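Conserved hypothetical protein (PDB 2FNA) is an archaeal AAA+ ATPase of unknown cellular role that binds ADP through a P-loop and probably hydrolyses ATP. Local coordinates at residues I32-G37 against G181-Y186; G37-G42 against S176-G181. All coordinates share one frame; numbering follows the deposited sequence.

Contact 1 of 2, residues I32-G37 against G181-Y186; sequences ITLVLG and GLLYDY
The phenol oxygen OH of Tyr184 meets two leucine methyls: CD1 of Leu36 lies 3.8 Å from it and CD1 of Leu34 3.9 Å. The Leu36 methyl comes up at the ring edge, near the ring plane, and the two side chains stand roughly at right angles; Leu34 CD1 approaches obliquely and also lies 3.9 Å from Tyr184 CZ. With chi1 at -78°, CG of Tyr184 lies beside the backbone N, which carries the ring end nearer to the strand than the direction of its CB suggests. From the preceding helix residue, Leu183 CD2 touches Leu36 CD2 at 3.7 Å, while Leu34 CD2 is more distant from Leu183 CD2 at 4.2 Å. These residues join strand 32-37 of the parallel P-loop NTPase sheet to helix 180-186, the axes of segments 32-37 and 181-186 running nearly antiparallel at 154° and approaching to 10.5 Å. Val35 points away from this helix and packs on helix 43-54, so alternate strand residues serve the two faces of the sheet. Replacing the Tyr184 ring by an alanine would remove the phenol, and CD1 of Leu34 and of Leu36 would probably lose their aromatic neighbour, opening a gap at this edge. Leu34 and Leu36 also touch Thr203 of the adjacent strand 202-206.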
# COMPACT_ATOMS: atom_id res chain seq x y z
N ILE A 32 9.74 4.02 -13.38
CA ILE A 32 9.13 3.67 -12.10
C ILE A 32 8.40 4.86 -11.49
O ILE A 32 8.95 5.97 -11.32
CB ILE A 32 10.15 3.03 -11.11
CG1 ILE A 32 10.63 1.68 -11.63
CG2 ILE A 32 9.50 2.81 -9.73
CD1 ILE A 32 11.78 1.12 -10.87
N THR A 33 7.12 4.61 -11.23
CA THR A 33 6.26 5.53 -10.50
C THR A 33 5.99 4.89 -9.12
O THR A 33 5.59 3.70 -9.04
CB THR A 33 4.97 5.83 -11.28
OG1 THR A 33 5.30 6.57 -12.47
CG2 THR A 33 3.95 6.59 -10.44
N LEU A 34 6.29 5.65 -8.06
CA LEU A 34 5.98 5.26 -6.69
C LEU A 34 4.68 5.93 -6.25
O LEU A 34 4.47 7.13 -6.45
CB LEU A 34 7.09 5.61 -5.70
CG LEU A 34 8.45 4.93 -5.88
CD1 LEU A 34 9.26 5.23 -4.65
CD2 LEU A 34 8.35 3.40 -6.11
N VAL A 35 3.80 5.13 -5.67
CA VAL A 35 2.58 5.65 -5.07
C VAL A 35 2.71 5.41 -3.57
O VAL A 35 2.74 4.27 -3.11
CB VAL A 35 1.29 5.00 -5.66
CG1 VAL A 35 0.04 5.60 -5.00
CG2 VAL A 35 1.22 5.25 -7.21
N LEU A 36 2.78 6.51 -2.83
CA LEU A 36 2.95 6.46 -1.39
C LEU A 36 1.71 6.95 -0.63
O LEU A 36 0.82 7.58 -1.18
CB LEU A 36 4.17 7.31 -0.98
CG LEU A 36 5.47 7.06 -1.77
CD1 LEU A 36 6.55 8.05 -1.40
CD2 LEU A 36 5.97 5.66 -1.54
N GLY A 37 1.69 6.64 0.67
CA GLY A 37 0.57 7.00 1.53
C GLY A 37 0.31 5.91 2.54
O GLY A 37 0.56 4.75 2.27
N GLY A 181 9.11 3.54 4.43
CA GLY A 181 10.51 3.22 4.67
C GLY A 181 10.84 1.83 4.15
O GLY A 181 11.91 1.64 3.60
N LEU A 182 9.93 0.87 4.33
CA LEU A 182 10.18 -0.50 3.90
C LEU A 182 10.23 -0.59 2.39
O LEU A 182 11.03 -1.34 1.85
CB LEU A 182 9.15 -1.49 4.49
CG LEU A 182 9.49 -2.98 4.29
CD1 LEU A 182 10.73 -3.35 5.12
CD2 LEU A 182 8.32 -3.91 4.66
N LEU A 183 9.39 0.19 1.71
CA LEU A 183 9.42 0.29 0.23
C LEU A 183 10.76 0.82 -0.30
O LEU A 183 11.36 0.23 -1.21
CB LEU A 183 8.30 1.16 -0.29
CG LEU A 183 8.23 1.32 -1.84
CD1 LEU A 183 8.16 -0.05 -2.53
CD2 LEU A 183 7.06 2.17 -2.30
N TYR A 184 11.24 1.92 0.28
CA TYR A 184 12.57 2.42 -0.08
C TYR A 184 13.70 1.41 0.21
O TYR A 184 14.62 1.26 -0.60
CB TYR A 184 12.82 3.80 0.57
CG TYR A 184 12.12 4.93 -0.17
CD1 TYR A 184 10.78 5.24 0.06
CD2 TYR A 184 12.80 5.70 -1.11
CE1 TYR A 184 10.14 6.29 -0.63
CE2 TYR A 184 12.18 6.73 -1.79
CZ TYR A 184 10.85 7.02 -1.55
OH TYR A 184 10.28 8.08 -2.22
N ASP A 185 13.65 0.75 1.37
CA ASP A 185 14.59 -0.29 1.73
C ASP A 185 14.54 -1.43 0.71
O ASP A 185 15.58 -1.95 0.29
CB ASP A 185 14.26 -0.88 3.09
CG ASP A 185 14.58 0.07 4.20
OD1 ASP A 185 15.06 1.16 3.89
OD2 ASP A 185 14.34 -0.28 5.38
N TYR A 186 13.34 -1.82 0.31
CA TYR A 186 13.19 -2.88 -0.71
C TYR A 186 13.95 -2.58 -2.03
O TYR A 186 14.58 -3.46 -2.61
CB TYR A 186 11.72 -3.16 -1.00
CG TYR A 186 11.60 -4.09 -2.19
CD1 TYR A 186 12.01 -5.41 -2.09
CD2 TYR A 186 11.22 -3.61 -3.41
CE1 TYR A 186 11.97 -6.26 -3.19
CE2 TYR A 186 11.17 -4.44 -4.50
CZ TYR A 186 11.57 -5.77 -4.39
OH TYR A 186 11.50 -6.59 -5.51

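Contact 2 of 2, residues G37-G42 against S176-G181; sequences GLRRTG and SGSEMG. With ADP (adenosine-5'-diphosphate), chain D.
Arg39 lays the aliphatic start of its side chain against Ser178, with CG 3.5 Å from Ser178 OG. Its chain then bends at chi3 (-136°), bringing the guanidinium back so that Ser178 CB sits over one face, offset toward the rim. Beyond it, Arg39 and Glu179 run side by side and point the same way, yet the guanidinium and carboxylate planes are turned 59° apart. The resulting salt bridge is long, 4.0 Å from Arg39 NH2 to Glu179 OE2, and that carboxylate is also bonded to Gln147 and to His335.

The backbones meet through a CA-H...O contact, Ser178 CA to Gly37 O at 3.3 Å, nearly straight with 169° at the hydrogen. Water-mediated links supplement it: one water accepts from Arg39 N at 3.0 Å and donates to Ser178 O, and another connects Gly37 N with Gly177 O.

Residues 37-42 fit the Walker A P-loop, with a type II turn from Leu38 to Thr41 that Thr41 OG1 braces by donating to Leu38 O at 2.6 Å, in the carbonyl plane. Within the turn, Arg40 N donates to ADP O2B at 2.7 Å, and just after it Gly42 N reaches O3A and, weakly, O1B. Segment 176-181 ends the strand beside the P-loop strand, a position consistent with the sensor 1 region of AAA+ proteins, and the Ser178 side chain lies about 5 Å from the magnesium ion. Polar linkage between the segments thus rests on water bridges, a CA-H...O contact and a long ion pair, while Ser178 OG is held by Glu145 and by Lys43, next to the phosphate loop.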
# COMPACT_ATOMS: atom_id res chain seq x y z
N GLY A 37 1.69 6.64 0.67
CA GLY A 37 0.57 7.00 1.53
C GLY A 37 0.31 5.91 2.54
O GLY A 37 0.56 4.75 2.27
N LEU A 38 -0.16 6.30 3.72
CA LEU A 38 -0.56 5.32 4.73
C LEU A 38 -1.66 4.45 4.19
O LEU A 38 -2.37 4.80 3.23
CB LEU A 38 -1.08 6.03 5.98
CG LEU A 38 -0.05 6.89 6.73
CD1 LEU A 38 -0.75 7.91 7.71
CD2 LEU A 38 0.94 6.05 7.48
N ARG A 39 -1.85 3.30 4.82
CA ARG A 39 -3.00 2.51 4.54
C ARG A 39 -4.26 3.35 4.50
O ARG A 39 -4.44 4.28 5.28
CB ARG A 39 -3.18 1.40 5.55
CG ARG A 39 -2.40 0.20 5.25
CD ARG A 39 -2.75 -0.91 6.22
NE ARG A 39 -1.54 -1.54 6.67
CZ ARG A 39 -0.79 -2.35 5.93
NH1 ARG A 39 -1.15 -2.67 4.69
NH2 ARG A 39 0.32 -2.85 6.45
N ARG A 40 -5.11 3.01 3.54
CA ARG A 40 -6.46 3.58 3.41
C ARG A 40 -6.50 5.02 2.97
O ARG A 40 -7.50 5.71 3.20
CB ARG A 40 -7.25 3.37 4.70
CG ARG A 40 -7.66 1.96 4.88
CD ARG A 40 -8.20 1.75 6.27
NE ARG A 40 -7.17 1.72 7.30
CZ ARG A 40 -6.39 0.68 7.56
NH1 ARG A 40 -6.50 -0.45 6.86
NH2 ARG A 40 -5.52 0.74 8.55
N THR A 41 -5.45 5.45 2.26
CA THR A 41 -5.38 6.82 1.74
C THR A 41 -5.79 6.91 0.25
O THR A 41 -5.88 8.00 -0.29
CB THR A 41 -4.00 7.49 1.99
OG1 THR A 41 -2.95 6.64 1.54
CG2 THR A 41 -3.79 7.81 3.49
N GLY A 42 -6.06 5.78 -0.39
CA GLY A 42 -6.57 5.74 -1.75
C GLY A 42 -5.58 5.31 -2.80
O GLY A 42 -5.82 5.53 -3.99
N SER A 176 3.34 0.72 -5.33
CA SER A 176 2.75 1.41 -4.21
C SER A 176 3.25 0.82 -2.91
O SER A 176 3.68 -0.33 -2.86
CB SER A 176 1.23 1.30 -4.25
OG SER A 176 0.82 -0.01 -3.93
N GLY A 177 3.23 1.62 -1.85
CA GLY A 177 3.52 1.06 -0.53
C GLY A 177 2.94 1.83 0.61
O GLY A 177 3.14 3.05 0.72
N SER A 178 2.27 1.12 1.50
CA SER A 178 1.71 1.71 2.70
C SER A 178 2.75 1.91 3.78
O SER A 178 2.48 2.60 4.74
CB SER A 178 0.57 0.85 3.25
OG SER A 178 -0.54 0.89 2.35
N GLU A 179 3.92 1.26 3.63
CA GLU A 179 4.99 1.27 4.61
C GLU A 179 6.17 1.92 3.87
O GLU A 179 6.97 1.24 3.22
CB GLU A 179 5.35 -0.17 5.03
CG GLU A 179 4.23 -0.93 5.78
CD GLU A 179 4.42 -2.46 5.79
OE1 GLU A 179 4.69 -3.07 4.71
OE2 GLU A 179 4.26 -3.08 6.87
N MSE A 180 6.26 3.24 3.95
CA MSE A 180 7.15 4.00 3.07
C MSE A 180 8.62 3.59 3.20
O MSE A 180 9.27 3.35 2.22
CB MSE A 180 7.04 5.48 3.36
CG MSE A 180 7.66 6.38 2.28
SE MSE A 180 7.56 8.25 2.90
CE MSE A 180 7.56 8.09 4.89
N GLY A 181 9.11 3.54 4.43
CA GLY A 181 10.51 3.22 4.67
C GLY A 181 10.84 1.83 4.15
O GLY A 181 11.91 1.64 3.60
PB ADP D . -4.99 2.18 0.04
O1B ADP D . -4.18 3.44 0.11
O2B ADP D . -5.01 1.45 1.38
O3B ADP D . -4.76 1.30 -1.14
PA ADP D . -7.76 2.25 -0.99
O1A ADP D . -7.69 2.66 -2.43
O2A ADP D . -7.90 0.80 -0.83
O3A ADP D . -6.54 2.78 -0.05
O5' ADP D . -8.91 3.13 -0.34
C5' ADP D . -9.40 2.89 0.99
C4' ADP D . -10.91 3.14 1.04
O4' ADP D . -11.21 4.53 1.00
C3' ADP D . -11.67 2.55 -0.10
O3' ADP D . -13.01 2.28 0.38
C2' ADP D . -11.76 3.67 -1.12
O2' ADP D . -12.90 3.56 -1.96
C1' ADP D . -11.90 4.85 -0.20
N9 ADP D . -11.30 6.09 -0.67
C8 ADP D . -10.04 6.51 -0.42
N7 ADP D . -9.84 7.72 -0.94
C5 ADP D . -10.98 8.09 -1.57
C6 ADP D . -11.48 9.26 -2.33
N6 ADP D . -10.66 10.31 -2.56
N1 ADP D . -12.76 9.25 -2.78
C2 ADP D . -13.60 8.22 -2.55
N3 ADP D . -13.22 7.13 -1.86
C4 ADP D . -11.96 7.02 -1.35
O HOH W 1 4.02 5.09 1.79
O HOH W 2 0.37 2.53 6.67

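Overall arrangement
The two contacts lie with centres about 8 Å apart and share Gly37 and Gly181. Along the chain the order is 32-37, 37-42, 176-181, 181-186, which nests contact 2 inside the loop closed by contact 1. Strands 32-37 and 171-177 are neighbours in the five-stranded parallel sheet, whose strand order is that of AAA+ ATPases; Val35 O and Gly177 N, 3.0 Å apart, make a probable hydrogen bond between them. Contact 1 packs helix 180-186 onto one face of the sheet, whereas contact 2 sits at the strand ends beside ADP. The chain leaves strand 171-177 through contact 2 and enters the helix of contact 1, so nucleotide-binding loop and helix both follow neighbouring strands of one sheet.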